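Local atomic coordinates of B-agarase (PDB entry 4BQ2), a protein that hydrolyses agarose as a family 50 exo-beta-agarase, probably releasing short oligosaccharides from the chain ends. Residues Asp103-Lys108 / His669-Ala674; Phe199-Val204 / Arg341-Asn346; Lys398-Thr403 / Asp420-Asp425; Asn540-Lys545 / Thr564-Ala569. One frame throughout, in Å; residues are numbered along the deposited sequence.

Contact 1: Asp103-Lys108 / His669-Ala674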
loop_
_atom_site.group_PDB
_atom_site.type_symbol
_atom_site.label_atom_id
_atom_site.label_comp_id
_atom_site.label_asym_id
_atom_site.label_seq_id
_atom_site.Cartn_x
_atom_site.Cartn_y
_atom_site.Cartn_z
ATOM N N ASP A 103 13.316 -1.440 10.248
ATOM C CA ASP A 103 14.511 -0.690 9.855
ATOM C C ASP A 103 15.644 -1.028 10.809
ATOM O O ASP A 103 15.399 -1.193 12.006
ATOM C CB ASP A 103 14.265 0.824 10.001
ATOM C CG ASP A 103 13.909 1.222 11.419
ATOM O OD1 ASP A 103 12.785 0.871 11.863
ATOM O OD2 ASP A 103 14.769 1.877 12.088
ATOM N N ILE A 104 16.859 -1.132 10.266
ATOM C CA ILE A 104 18.078 -1.325 11.042
ATOM C C ILE A 104 18.951 -0.100 10.836
ATOM O O ILE A 104 19.567 0.076 9.766
ATOM C CB ILE A 104 18.867 -2.591 10.638
ATOM C CG1 ILE A 104 17.939 -3.812 10.470
ATOM C CG2 ILE A 104 20.007 -2.800 11.623
ATOM C CD1 ILE A 104 17.151 -4.256 11.724
ATOM N N PRO A 105 18.987 0.787 11.845
ATOM C CA PRO A 105 19.791 2.003 11.729
ATOM C C PRO A 105 21.284 1.725 11.813
ATOM O O PRO A 105 21.688 0.694 12.346
ATOM C CB PRO A 105 19.348 2.859 12.950
ATOM C CG PRO A 105 18.027 2.293 13.355
ATOM C CD PRO A 105 18.114 0.815 13.035
ATOM N N VAL A 106 22.074 2.633 11.248
ATOM C CA VAL A 106 23.528 2.688 11.466
ATOM C C VAL A 106 23.735 3.280 12.861
ATOM O O VAL A 106 22.930 4.094 13.303
ATOM C CB VAL A 106 24.201 3.591 10.415
ATOM C CG1 VAL A 106 25.700 3.655 10.621
ATOM C CG2 VAL A 106 23.936 3.078 9.015
ATOM N N GLY A 107 24.768 2.865 13.576
ATOM C CA GLY A 107 25.006 3.438 14.900
ATOM C C GLY A 107 25.152 2.360 15.938
ATOM O O GLY A 107 25.958 1.463 15.764
ATOM N N LYS A 108 24.384 2.428 17.022
ATOM C CA LYS A 108 24.558 1.455 18.086
ATOM C C LYS A 108 23.753 0.201 17.808
ATOM O O LYS A 108 22.635 0.267 17.329
ATOM C CB LYS A 108 24.202 2.042 19.454
ATOM C CG LYS A 108 25.349 2.785 20.133
ATOM C CD LYS A 108 25.745 4.046 19.377
ATOM C CE LYS A 108 26.515 5.015 20.270
ATOM N NZ LYS A 108 25.735 5.300 21.516
ATOM N N HIS A 669 10.633 0.988 5.263
ATOM C CA HIS A 669 10.992 1.474 6.616
ATOM C C HIS A 669 12.294 2.284 6.609
ATOM O O HIS A 669 13.286 1.884 5.976
ATOM C CB HIS A 669 11.161 0.282 7.600
ATOM C CG HIS A 669 9.955 -0.613 7.722
ATOM N ND1 HIS A 669 9.972 -1.776 8.461
ATOM C CD2 HIS A 669 8.707 -0.522 7.194
ATOM C CE1 HIS A 669 8.782 -2.359 8.398
ATOM N NE2 HIS A 669 7.999 -1.619 7.629
ATOM N N ALA A 670 12.289 3.390 7.350
ATOM C CA ALA A 670 13.447 4.236 7.562
ATOM C C ALA A 670 13.767 4.262 9.049
ATOM O O ALA A 670 12.922 3.885 9.883
ATOM C CB ALA A 670 13.165 5.657 7.071
ATOM N N ALA A 671 14.960 4.746 9.368
ATOM C CA ALA A 671 15.501 4.724 10.743
ATOM C C ALA A 671 14.983 5.880 11.567
ATOM O O ALA A 671 15.068 5.841 12.795
ATOM C CB ALA A 671 17.016 4.773 10.704
ATOM N N SER A 672 14.445 6.903 10.890
ATOM C CA SER A 672 14.096 8.192 11.502
ATOM C C SER A 672 13.424 9.055 10.476
ATOM O O SER A 672 13.479 8.724 9.252
ATOM C CB SER A 672 15.367 8.921 11.996
ATOM O OG SER A 672 16.125 9.445 10.923
ATOM N N GLN A 673 12.840 10.183 10.920
ATOM C CA GLN A 673 12.206 11.100 9.959
ATOM C C GLN A 673 13.212 11.598 8.942
ATOM O O GLN A 673 12.891 11.691 7.752
ATOM C CB GLN A 673 11.535 12.308 10.677
ATOM C CG GLN A 673 10.327 11.914 11.523
ATOM C CD GLN A 673 9.331 11.124 10.737
ATOM O OE1 GLN A 673 8.840 10.050 11.183
ATOM N NE2 GLN A 673 9.052 11.594 9.542
ATOM N N ALA A 674 14.437 11.914 9.384
ATOM C CA ALA A 674 15.483 12.350 8.430
ATOM C C ALA A 674 15.828 11.270 7.420
ATOM O O ALA A 674 16.025 11.547 6.223
ATOM C CB ALA A 674 16.753 12.819 9.132
HETATM O O HOH W 1 14.520 3.361 14.121
HETATM O O HOH W 2 10.693 2.295 10.528
#

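Contact 2: Phe199-Val204 / Arg341-Asn346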
loop_
_atom_site.group_PDB
_atom_site.type_symbol
_atom_site.label_atom_id
_atom_site.label_comp_id
_atom_site.label_asym_id
_atom_site.label_seq_id
_atom_site.Cartn_x
_atom_site.Cartn_y
_atom_site.Cartn_z
ATOM N N PHE A 199 -1.605 -3.256 27.464
ATOM C CA PHE A 199 -0.892 -2.860 26.246
ATOM C C PHE A 199 -1.808 -2.247 25.167
ATOM O O PHE A 199 -1.327 -1.498 24.325
ATOM C CB PHE A 199 -0.005 -3.985 25.692
ATOM C CG PHE A 199 -0.728 -4.930 24.783
ATOM C CD1 PHE A 199 -1.601 -5.884 25.293
ATOM C CD2 PHE A 199 -0.544 -4.849 23.399
ATOM C CE1 PHE A 199 -2.276 -6.753 24.439
ATOM C CE2 PHE A 199 -1.218 -5.698 22.552
ATOM C CZ PHE A 199 -2.073 -6.660 23.068
ATOM N N LEU A 200 -3.105 -2.563 25.177
ATOM C CA LEU A 200 -4.033 -1.927 24.234
ATOM C C LEU A 200 -4.933 -0.865 24.871
ATOM O O LEU A 200 -5.926 -0.457 24.274
ATOM C CB LEU A 200 -4.880 -2.975 23.495
ATOM C CG LEU A 200 -4.150 -3.955 22.545
ATOM C CD1 LEU A 200 -5.146 -4.984 22.003
ATOM C CD2 LEU A 200 -3.451 -3.208 21.411
ATOM N N VAL A 201 -4.575 -0.429 26.075
ATOM C CA VAL A 201 -5.406 0.472 26.875
ATOM C C VAL A 201 -4.816 1.880 26.864
ATOM O O VAL A 201 -3.635 2.063 27.169
ATOM C CB VAL A 201 -5.522 -0.014 28.351
ATOM C CG1 VAL A 201 -6.144 1.061 29.237
ATOM C CG2 VAL A 201 -6.360 -1.278 28.433
ATOM N N GLY A 202 -5.656 2.868 26.547
ATOM C CA GLY A 202 -5.259 4.268 26.650
ATOM C C GLY A 202 -4.177 4.614 25.653
ATOM O O GLY A 202 -3.224 5.326 25.976
ATOM N N LEU A 203 -4.341 4.117 24.427
ATOM C CA LEU A 203 -3.367 4.371 23.355
ATOM C C LEU A 203 -3.367 5.801 22.825
ATOM O O LEU A 203 -2.331 6.322 22.469
ATOM C CB LEU A 203 -3.662 3.431 22.182
ATOM C CG LEU A 203 -3.578 1.952 22.552
ATOM C CD1 LEU A 203 -3.892 1.058 21.345
ATOM C CD2 LEU A 203 -2.228 1.635 23.198
ATOM N N VAL A 204 -4.553 6.407 22.761
ATOM C CA VAL A 204 -4.777 7.659 22.043
ATOM C C VAL A 204 -5.200 8.791 22.978
ATOM O O VAL A 204 -6.065 8.612 23.839
ATOM C CB VAL A 204 -5.889 7.483 20.965
ATOM C CG1 VAL A 204 -5.835 8.623 19.965
ATOM C CG2 VAL A 204 -5.781 6.132 20.255
ATOM N N ARG A 341 -11.603 -2.203 21.400
ATOM C CA ARG A 341 -11.512 -0.933 20.645
ATOM C C ARG A 341 -11.800 0.288 21.527
ATOM O O ARG A 341 -10.998 1.221 21.592
ATOM C CB ARG A 341 -12.409 -0.976 19.403
ATOM C CG ARG A 341 -11.941 -1.970 18.344
ATOM C CD ARG A 341 -10.576 -1.598 17.748
ATOM N NE ARG A 341 -10.534 -0.246 17.151
ATOM C CZ ARG A 341 -9.520 0.191 16.409
ATOM N NH1 ARG A 341 -8.491 -0.624 16.140
ATOM N NH2 ARG A 341 -9.539 1.424 15.905
ATOM N N ALA A 342 -12.904 0.254 22.269
ATOM C CA ALA A 342 -13.277 1.418 23.092
ATOM C C ALA A 342 -12.226 1.818 24.121
ATOM O O ALA A 342 -11.974 3.014 24.315
ATOM C CB ALA A 342 -14.641 1.215 23.742
ATOM N N ALA A 343 -11.588 0.832 24.760
ATOM C CA ALA A 343 -10.591 1.133 25.790
ATOM C C ALA A 343 -9.298 1.756 25.234
ATOM O O ALA A 343 -8.458 2.234 25.992
ATOM C CB ALA A 343 -10.276 -0.110 26.649
ATOM N N MET A 344 -9.120 1.747 23.913
ATOM C CA MET A 344 -7.925 2.371 23.344
ATOM C C MET A 344 -7.962 3.872 23.444
ATOM O O MET A 344 -6.913 4.518 23.326
ATOM C CB MET A 344 -7.736 2.015 21.870
ATOM C CG MET A 344 -7.743 0.531 21.590
ATOM S SD MET A 344 -7.742 0.271 19.801
ATOM C CE MET A 344 -7.184 -1.443 19.840
ATOM N N PHE A 345 -9.155 4.435 23.653
ATOM C CA PHE A 345 -9.332 5.900 23.535
ATOM C C PHE A 345 -9.442 6.643 24.846
ATOM O O PHE A 345 -10.375 6.377 25.623
ATOM C CB PHE A 345 -10.514 6.240 22.615
ATOM C CG PHE A 345 -10.390 5.609 21.251
ATOM C CD1 PHE A 345 -9.573 6.199 20.267
ATOM C CD2 PHE A 345 -11.029 4.410 20.969
ATOM C CE1 PHE A 345 -9.429 5.596 19.014
ATOM C CE2 PHE A 345 -10.883 3.805 19.717
ATOM C CZ PHE A 345 -10.089 4.405 18.743
ATOM N N ASN A 346 -8.521 7.587 25.080
ATOM C CA ASN A 346 -8.547 8.336 26.338
ATOM C C ASN A 346 -9.654 9.389 26.313
ATOM O O ASN A 346 -10.144 9.800 27.368
ATOM C CB ASN A 346 -7.211 9.014 26.660
ATOM C CG ASN A 346 -6.178 8.060 27.258
ATOM O OD1 ASN A 346 -6.487 6.951 27.654
ATOM N ND2 ASN A 346 -4.944 8.496 27.287
HETATM O O HOH W 3 -2.911 6.424 28.363
#

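Contact 3: Lys398-Thr403 / Asp420-Asp425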
loop_
_atom_site.group_PDB
_atom_site.type_symbol
_atom_site.label_atom_id
_atom_site.label_comp_id
_atom_site.label_asym_id
_atom_site.label_seq_id
_atom_site.Cartn_x
_atom_site.Cartn_y
_atom_site.Cartn_z
ATOM N N LYS A 398 -10.726 26.090 4.617
ATOM C CA LYS A 398 -9.367 26.512 4.967
ATOM C C LYS A 398 -8.364 25.369 4.761
ATOM O O LYS A 398 -7.249 25.584 4.239
ATOM C CB LYS A 398 -9.293 26.933 6.437
ATOM C CG LYS A 398 -7.894 27.395 6.835
ATOM C CD LYS A 398 -7.511 28.723 6.192
ATOM C CE LYS A 398 -6.369 29.447 6.938
ATOM N NZ LYS A 398 -6.031 30.670 6.152
ATOM N N TRP A 399 -8.760 24.153 5.145
ATOM C CA TRP A 399 -7.872 22.996 4.901
ATOM C C TRP A 399 -7.556 22.877 3.389
ATOM O O TRP A 399 -6.405 22.681 3.010
ATOM C CB TRP A 399 -8.517 21.710 5.449
ATOM C CG TRP A 399 -7.775 20.438 5.078
ATOM C CD1 TRP A 399 -6.535 20.029 5.516
ATOM C CD2 TRP A 399 -8.251 19.425 4.205
ATOM N NE1 TRP A 399 -6.221 18.799 4.954
ATOM C CE2 TRP A 399 -7.254 18.413 4.145
ATOM C CE3 TRP A 399 -9.417 19.273 3.450
ATOM C CZ2 TRP A 399 -7.403 17.264 3.364
ATOM C CZ3 TRP A 399 -9.564 18.137 2.653
ATOM C CH2 TRP A 399 -8.546 17.136 2.633
ATOM N N ARG A 400 -8.576 23.013 2.544
ATOM C CA ARG A 400 -8.364 22.895 1.087
ATOM C C ARG A 400 -7.426 23.987 0.546
ATOM O O ARG A 400 -6.532 23.711 -0.265
ATOM C CB ARG A 400 -9.704 22.834 0.326
ATOM C CG ARG A 400 -10.562 21.626 0.726
ATOM C CD ARG A 400 -11.764 21.386 -0.186
ATOM N NE ARG A 400 -12.910 20.914 0.591
ATOM C CZ ARG A 400 -13.989 21.646 0.853
ATOM N NH1 ARG A 400 -14.103 22.872 0.356
ATOM N NH2 ARG A 400 -14.968 21.147 1.578
ATOM N N GLU A 401 -7.608 25.218 1.025
ATOM C CA GLU A 401 -6.763 26.333 0.592
ATOM C C GLU A 401 -5.326 26.145 1.039
ATOM O O GLU A 401 -4.409 26.285 0.237
ATOM C CB GLU A 401 -7.284 27.680 1.110
ATOM C CG GLU A 401 -6.374 28.823 0.670
ATOM C CD GLU A 401 -6.949 30.184 0.990
ATOM O OE1 GLU A 401 -8.035 30.493 0.475
ATOM O OE2 GLU A 401 -6.299 30.932 1.744
ATOM N N VAL A 402 -5.131 25.829 2.327
ATOM C CA VAL A 402 -3.795 25.559 2.849
ATOM C C VAL A 402 -3.161 24.344 2.135
ATOM O O VAL A 402 -1.972 24.337 1.877
ATOM C CB VAL A 402 -3.873 25.284 4.394
ATOM C CG1 VAL A 402 -2.572 24.718 4.928
ATOM C CG2 VAL A 402 -4.235 26.578 5.142
ATOM N N THR A 403 -3.945 23.304 1.853
ATOM C CA THR A 403 -3.415 22.124 1.150
ATOM C C THR A 403 -2.844 22.513 -0.234
ATOM O O THR A 403 -1.731 22.147 -0.582
ATOM C CB THR A 403 -4.511 21.043 1.017
ATOM O OG1 THR A 403 -4.760 20.518 2.339
ATOM C CG2 THR A 403 -4.097 19.905 0.056
ATOM N N ASP A 420 -10.275 14.699 -3.177
ATOM C CA ASP A 420 -11.680 15.010 -3.002
ATOM C C ASP A 420 -12.148 15.914 -4.141
ATOM O O ASP A 420 -11.442 16.842 -4.481
ATOM C CB ASP A 420 -11.921 15.689 -1.633
ATOM C CG ASP A 420 -13.398 15.938 -1.373
ATOM O OD1 ASP A 420 -13.965 16.903 -1.890
ATOM O OD2 ASP A 420 -14.028 15.129 -0.686
ATOM N N PRO A 421 -13.324 15.627 -4.743
ATOM C CA PRO A 421 -13.821 16.405 -5.874
ATOM C C PRO A 421 -14.013 17.902 -5.610
ATOM O O PRO A 421 -14.102 18.669 -6.571
ATOM C CB PRO A 421 -15.173 15.745 -6.200
ATOM C CG PRO A 421 -14.998 14.345 -5.745
ATOM C CD PRO A 421 -14.169 14.436 -4.494
ATOM N N ALA A 422 -14.067 18.313 -4.336
ATOM C CA ALA A 422 -14.158 19.718 -4.011
ATOM C C ALA A 422 -12.884 20.479 -4.472
ATOM O O ALA A 422 -12.931 21.672 -4.619
ATOM C CB ALA A 422 -14.396 19.905 -2.507
ATOM N N TYR A 423 -11.764 19.783 -4.692
ATOM C CA TYR A 423 -10.526 20.420 -5.193
ATOM C C TYR A 423 -10.520 20.546 -6.722
ATOM O O TYR A 423 -9.653 21.186 -7.287
ATOM C CB TYR A 423 -9.289 19.576 -4.877
ATOM C CG TYR A 423 -8.817 19.605 -3.456
ATOM C CD1 TYR A 423 -7.980 20.614 -3.003
ATOM C CD2 TYR A 423 -9.201 18.606 -2.560
ATOM C CE1 TYR A 423 -7.537 20.636 -1.677
ATOM C CE2 TYR A 423 -8.783 18.622 -1.242
ATOM C CZ TYR A 423 -7.944 19.632 -0.810
ATOM O OH TYR A 423 -7.494 19.634 0.477
ATOM N N TYR A 424 -11.489 19.944 -7.387
ATOM C CA TYR A 424 -11.398 19.838 -8.866
ATOM C C TYR A 424 -11.537 21.165 -9.605
ATOM O O TYR A 424 -11.161 21.257 -10.796
ATOM C CB TYR A 424 -12.455 18.868 -9.384
ATOM C CG TYR A 424 -12.142 17.413 -9.116
ATOM C CD1 TYR A 424 -11.016 17.017 -8.355
ATOM C CD2 TYR A 424 -13.035 16.414 -9.544
ATOM C CE1 TYR A 424 -10.784 15.664 -8.091
ATOM C CE2 TYR A 424 -12.784 15.085 -9.301
ATOM C CZ TYR A 424 -11.674 14.715 -8.565
ATOM O OH TYR A 424 -11.508 13.354 -8.329
ATOM N N ASP A 425 -12.073 22.179 -8.928
ATOM C CA ASP A 425 -12.111 23.515 -9.518
ATOM C C ASP A 425 -11.129 24.501 -8.898
ATOM O O ASP A 425 -11.325 25.706 -9.013
ATOM C CB ASP A 425 -13.544 24.098 -9.524
ATOM C CG ASP A 425 -14.088 24.354 -8.125
ATOM O OD1 ASP A 425 -13.492 23.856 -7.152
ATOM O OD2 ASP A 425 -15.124 25.047 -7.999
#

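Contact 4: Asn540-Lys545 / Thr564-Ala569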
loop_
_atom_site.group_PDB
_atom_site.type_symbol
_atom_site.label_atom_id
_atom_site.label_comp_id
_atom_site.label_asym_id
_atom_site.label_seq_id
_atom_site.Cartn_x
_atom_site.Cartn_y
_atom_site.Cartn_z
ATOM N N ASN A 540 -5.719 -34.404 -25.454
ATOM C CA ASN A 540 -4.313 -34.759 -25.546
ATOM C C ASN A 540 -3.424 -33.639 -25.054
ATOM O O ASN A 540 -2.370 -33.899 -24.517
ATOM C CB ASN A 540 -3.922 -35.160 -26.969
ATOM C CG ASN A 540 -4.159 -36.640 -27.246
ATOM O OD1 ASN A 540 -3.965 -37.505 -26.375
ATOM N ND2 ASN A 540 -4.566 -36.939 -28.471
ATOM N N ALA A 541 -3.843 -32.391 -25.249
ATOM C CA ALA A 541 -3.051 -31.265 -24.747
ATOM C C ALA A 541 -3.059 -31.219 -23.211
ATOM O O ALA A 541 -2.018 -30.971 -22.582
ATOM C CB ALA A 541 -3.506 -29.943 -25.360
ATOM N N TRP A 542 -4.204 -31.530 -22.615
ATOM C CA TRP A 542 -4.360 -31.410 -21.169
ATOM C C TRP A 542 -4.185 -32.714 -20.442
ATOM O O TRP A 542 -4.250 -32.750 -19.208
ATOM C CB TRP A 542 -5.727 -30.812 -20.826
ATOM C CG TRP A 542 -5.859 -29.351 -21.206
ATOM C CD1 TRP A 542 -5.036 -28.633 -22.021
ATOM C CD2 TRP A 542 -6.912 -28.459 -20.807
ATOM N NE1 TRP A 542 -5.498 -27.338 -22.132
ATOM C CE2 TRP A 542 -6.644 -27.209 -21.391
ATOM C CE3 TRP A 542 -8.048 -28.600 -19.996
ATOM C CZ2 TRP A 542 -7.489 -26.093 -21.207
ATOM C CZ3 TRP A 542 -8.886 -27.500 -19.812
ATOM C CH2 TRP A 542 -8.596 -26.260 -20.413
ATOM N N GLY A 543 -3.946 -33.774 -21.211
ATOM C CA GLY A 543 -3.840 -35.126 -20.664
ATOM C C GLY A 543 -5.152 -35.602 -20.059
ATOM O O GLY A 543 -5.149 -36.314 -19.071
ATOM N N LEU A 544 -6.282 -35.211 -20.648
ATOM C CA LEU A 544 -7.598 -35.554 -20.086
ATOM C C LEU A 544 -8.380 -36.529 -20.978
ATOM O O LEU A 544 -7.922 -36.891 -22.062
ATOM C CB LEU A 544 -8.427 -34.275 -19.865
ATOM C CG LEU A 544 -8.019 -33.225 -18.825
ATOM C CD1 LEU A 544 -8.980 -32.046 -18.855
ATOM C CD2 LEU A 544 -7.970 -33.814 -17.425
ATOM N N LYS A 545 -9.574 -36.916 -20.534
ATOM C CA LYS A 545 -10.413 -37.863 -21.275
ATOM C C LYS A 545 -11.858 -37.400 -21.293
ATOM O O LYS A 545 -12.782 -38.198 -21.091
ATOM C CB LYS A 545 -10.347 -39.252 -20.638
ATOM C CG LYS A 545 -8.976 -39.903 -20.631
ATOM C CD LYS A 545 -9.046 -41.232 -19.891
ATOM C CE LYS A 545 -9.712 -41.065 -18.526
ATOM N NZ LYS A 545 -10.625 -42.196 -18.175
ATOM N N THR A 564 1.883 -27.657 -17.382
ATOM C CA THR A 564 2.689 -28.137 -18.513
ATOM C C THR A 564 2.742 -27.035 -19.570
ATOM O O THR A 564 2.076 -26.001 -19.418
ATOM C CB THR A 564 2.063 -29.393 -19.149
ATOM O OG1 THR A 564 0.732 -29.080 -19.591
ATOM C CG2 THR A 564 2.043 -30.536 -18.168
ATOM N N ASP A 565 3.481 -27.268 -20.658
ATOM C CA ASP A 565 3.613 -26.273 -21.739
ATOM C C ASP A 565 2.275 -25.884 -22.331
ATOM O O ASP A 565 2.020 -24.699 -22.566
ATOM C CB ASP A 565 4.556 -26.796 -22.833
ATOM C CG ASP A 565 5.998 -26.952 -22.324
ATOM O OD1 ASP A 565 6.357 -26.219 -21.379
ATOM O OD2 ASP A 565 6.751 -27.826 -22.823
ATOM N N THR A 566 1.422 -26.880 -22.595
ATOM C CA THR A 566 0.132 -26.600 -23.233
ATOM C C THR A 566 -0.786 -25.864 -22.255
ATOM O O THR A 566 -1.379 -24.847 -22.633
ATOM C CB THR A 566 -0.568 -27.874 -23.799
ATOM O OG1 THR A 566 -0.634 -28.876 -22.783
ATOM C CG2 THR A 566 0.200 -28.448 -24.977
ATOM N N LEU A 567 -0.895 -26.361 -21.012
ATOM C CA LEU A 567 -1.690 -25.680 -19.995
ATOM C C LEU A 567 -1.203 -24.249 -19.769
ATOM O O LEU A 567 -2.002 -23.313 -19.788
ATOM C CB LEU A 567 -1.720 -26.464 -18.661
ATOM C CG LEU A 567 -2.680 -27.654 -18.610
ATOM C CD1 LEU A 567 -2.499 -28.423 -17.303
ATOM C CD2 LEU A 567 -4.136 -27.206 -18.797
ATOM N N ARG A 568 0.108 -24.045 -19.639
ATOM C CA ARG A 568 0.607 -22.674 -19.537
ATOM C C ARG A 568 0.201 -21.772 -20.734
ATOM O O ARG A 568 -0.271 -20.633 -20.543
ATOM C CB ARG A 568 2.126 -22.667 -19.362
ATOM C CG ARG A 568 2.682 -21.282 -19.155
ATOM C CD ARG A 568 4.213 -21.304 -19.093
ATOM N NE ARG A 568 4.686 -22.288 -18.117
ATOM C CZ ARG A 568 4.826 -22.055 -16.813
ATOM N NH1 ARG A 568 4.544 -20.850 -16.313
ATOM N NH2 ARG A 568 5.243 -23.031 -16.007
ATOM N N ALA A 569 0.376 -22.276 -21.959
ATOM C CA ALA A 569 0.033 -21.507 -23.164
ATOM C C ALA A 569 -1.441 -21.124 -23.150
ATOM O O ALA A 569 -1.809 -19.995 -23.499
ATOM C CB ALA A 569 0.362 -22.301 -24.429
HETATM O O HOH W 4 -0.956 -31.137 -19.957
#

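Contact 1: Asp103-Lys108 / His669-Ala674
The Asp103 carboxylate is met over one face by a backbone carbonyl: Ala670 O stands above it, 3.2 Å from Asp103 CG. The His669 imidazole is approached at its edge and in its plane, with Asp103 N 3.8 Å from His669 ND1 but no hydrogen bond between them; Asp103 N is buried here without a partner, and His669 NE2 is hydrogen-bonded to Gly666 O. Asp103 CG lies between its own backbone N and carbonyl carbon (chi1 59°), which turns the carboxylate over the 670-671 peptide and brings OD2 within 3.2 Å of Ala671 CA. Two waters close the polar gap. One donates to Asp103 OD1 and, at 2.8 Å, to Ala670 O; the other donates to Asp103 OD2 and Ala671 O. Arg150 makes a salt bridge to OD1, probably keeping the aspartate charged. Pro105 CB rests on Ala671 CB at 3.8 Å. The contact joins the end of strand 97-104, in the carbohydrate-binding-module-like domain, to the loop that starts helix 673-688, where Ser672 is the N-cap and bonds to Asp675 N. Pro105 also reaches Tyr112 of strand 110-115.

Contact 2: Phe199-Val204 / Arg341-Asn346
Met344 O takes the N-H of Val204 at 3.1 Å, nearly straight on to the carbonyl, and a weaker, strongly bent bond from Leu203 N. Two more backbone bonds flank it: Gly202 N gives to Ala343 O at 2.9 Å, with the donor in the carbonyl plane, and Asn346 N gives to Val204 O, also at 2.9 Å. The side chains fill in around these backbone bonds. Met344, with CG beside its backbone N (chi1 -53°), runs extended past the other segment, its CG 3.4 Å from Leu200 O and 3.9 Å from Leu203 CD1; Leu203 lies alongside it, pointing the same way. Val204 and Phe345 are likewise side by side, Val204 CG2 coming obliquely to Phe345 CD1 at 3.8 Å. In fold terms this is a single beta bridge, Val204 with Phe345, bonded in the parallel pattern, where a loop following strand 180-191 meets the type I turn (Ala342 to Phe345) that leaves helix 339-342. Gly202 has no side chain, and Asn346 OD1 comes to 3.1 Å from its CA where a CB would collide with it; a water donates to Gly202 O while accepting from Asn346 ND2. Further out, Met344 SD sits 3.6 Å above one face of the Arg341 guanidinium, off its centre. That group is held by Thr707 O, Met297 O and Ser136 O. On the loop side, Val201 O accepts from Lys212 NZ, and Leu203 shares a backbone bond with Ala211.

Contact 3: Lys398-Thr403 / Asp420-Asp425
Tyr423 drives its hydroxyl end onto the indole of Trp399 in an offset edge-to-face pair, joining helix 394-410, probably part of the (beta/alpha)8 barrel expected of family 50, to the short 3-10 segment 421-423 in the loop that follows it. The two ring planes stand at 73°, with the Tyr423 ring and the six-membered ring of Trp399 5.7 Å apart at their centroids. Tyr423 OH lies over the indole face, 3.4 Å from Trp399 CZ3. Trp399 has its CG anti to the backbone N (chi1 172°), carrying the ring out from the helix with one face towards the tyrosine hydroxyl. Its NE1 points elsewhere, to Tyr379 OH. Arg400 supplies the aliphatic cover: its CG sits off-centre above the Tyr423 ring, 4.1 Å from the centroid, in a CH-pi contact. Arg400 has two conformers, so the placing of its guanidinium is less certain; in one of them it stands nearly perpendicular to that ring, with Ala422 CB over one face and NH1 in a salt bridge to Asp397. Thr403, one turn on, crosses the phenol at about a right angle and places CB 3.3 Å from Tyr423 OH. Its OG1 donates to Trp399 O at 2.8 Å, above the carbonyl plane, on the opposite side from Thr403 N, which bonds to the same oxygen; Tyr701 OH is a further partner of OG1. An Asx turn shapes the other side: Ala422 N donates to Asp420 OD1 at 2.8 Å, meeting it on the anti side, 26° out of the carboxylate plane.

Contact 4: Asn540-Lys545 / Thr564-Ala569
Ala541 O is gripped twice, by the hydroxyl of Thr566 and by a water. Thr566 OG1 donates from above the carbonyl plane at 2.5 Å, so short that the exact length is doubtful, and the water donates to Ala541 O at 2.8 Å while lying 2.7 Å from Thr564 OG1. The threonine reaches in because its OG1 is set between backbone N and carbonyl carbon (chi1 52°), and its CB then rests against Ala541 CB at 3.9 Å. Here the end of helix 535-542 meets the first turn of the long helix 565-593. Gly543, at positive phi, takes the chain out of the first helix, and Thr564 is the N-cap of the second, its OG1 accepting a weak bond from Leu567 N. Beside the polar pair, Leu567 crosses Trp542 at about a right angle and sets one methyl squarely over the five-membered ring of the indole: CD2 stands 3.4 Å from its centroid, 1° off its normal, a CH-pi contact. Trp542 NE1 donates to Asp570 OD2, farther along helix 565-593, which helps set how the ring is turned under that methyl. Leu528 and Tyr532 of helix 519-532 also pack on the indole.

None of the four contacts touches another. Contact 1 closes the longest loop, with 560 residues between its segments, and the other three are nested inside it, in series along the chain. Contacts 1 and 2 come nearest, with about 16 Å between closest atoms and 28 Å between centres; contacts 1 and 3 are about 17 Å apart at closest atoms, and contacts 2 and 3 about 18 Å. Contact 4 is remote, its centre 56 Å from those of contacts 2 and 3 and across the middle of the chain from both. The calcium ion, bound by Asp7, Glu9, Ser37, Lys38 and Asp185, belongs, like segment 103-108 of contact 1, to the carbohydrate-binding-module-like domain.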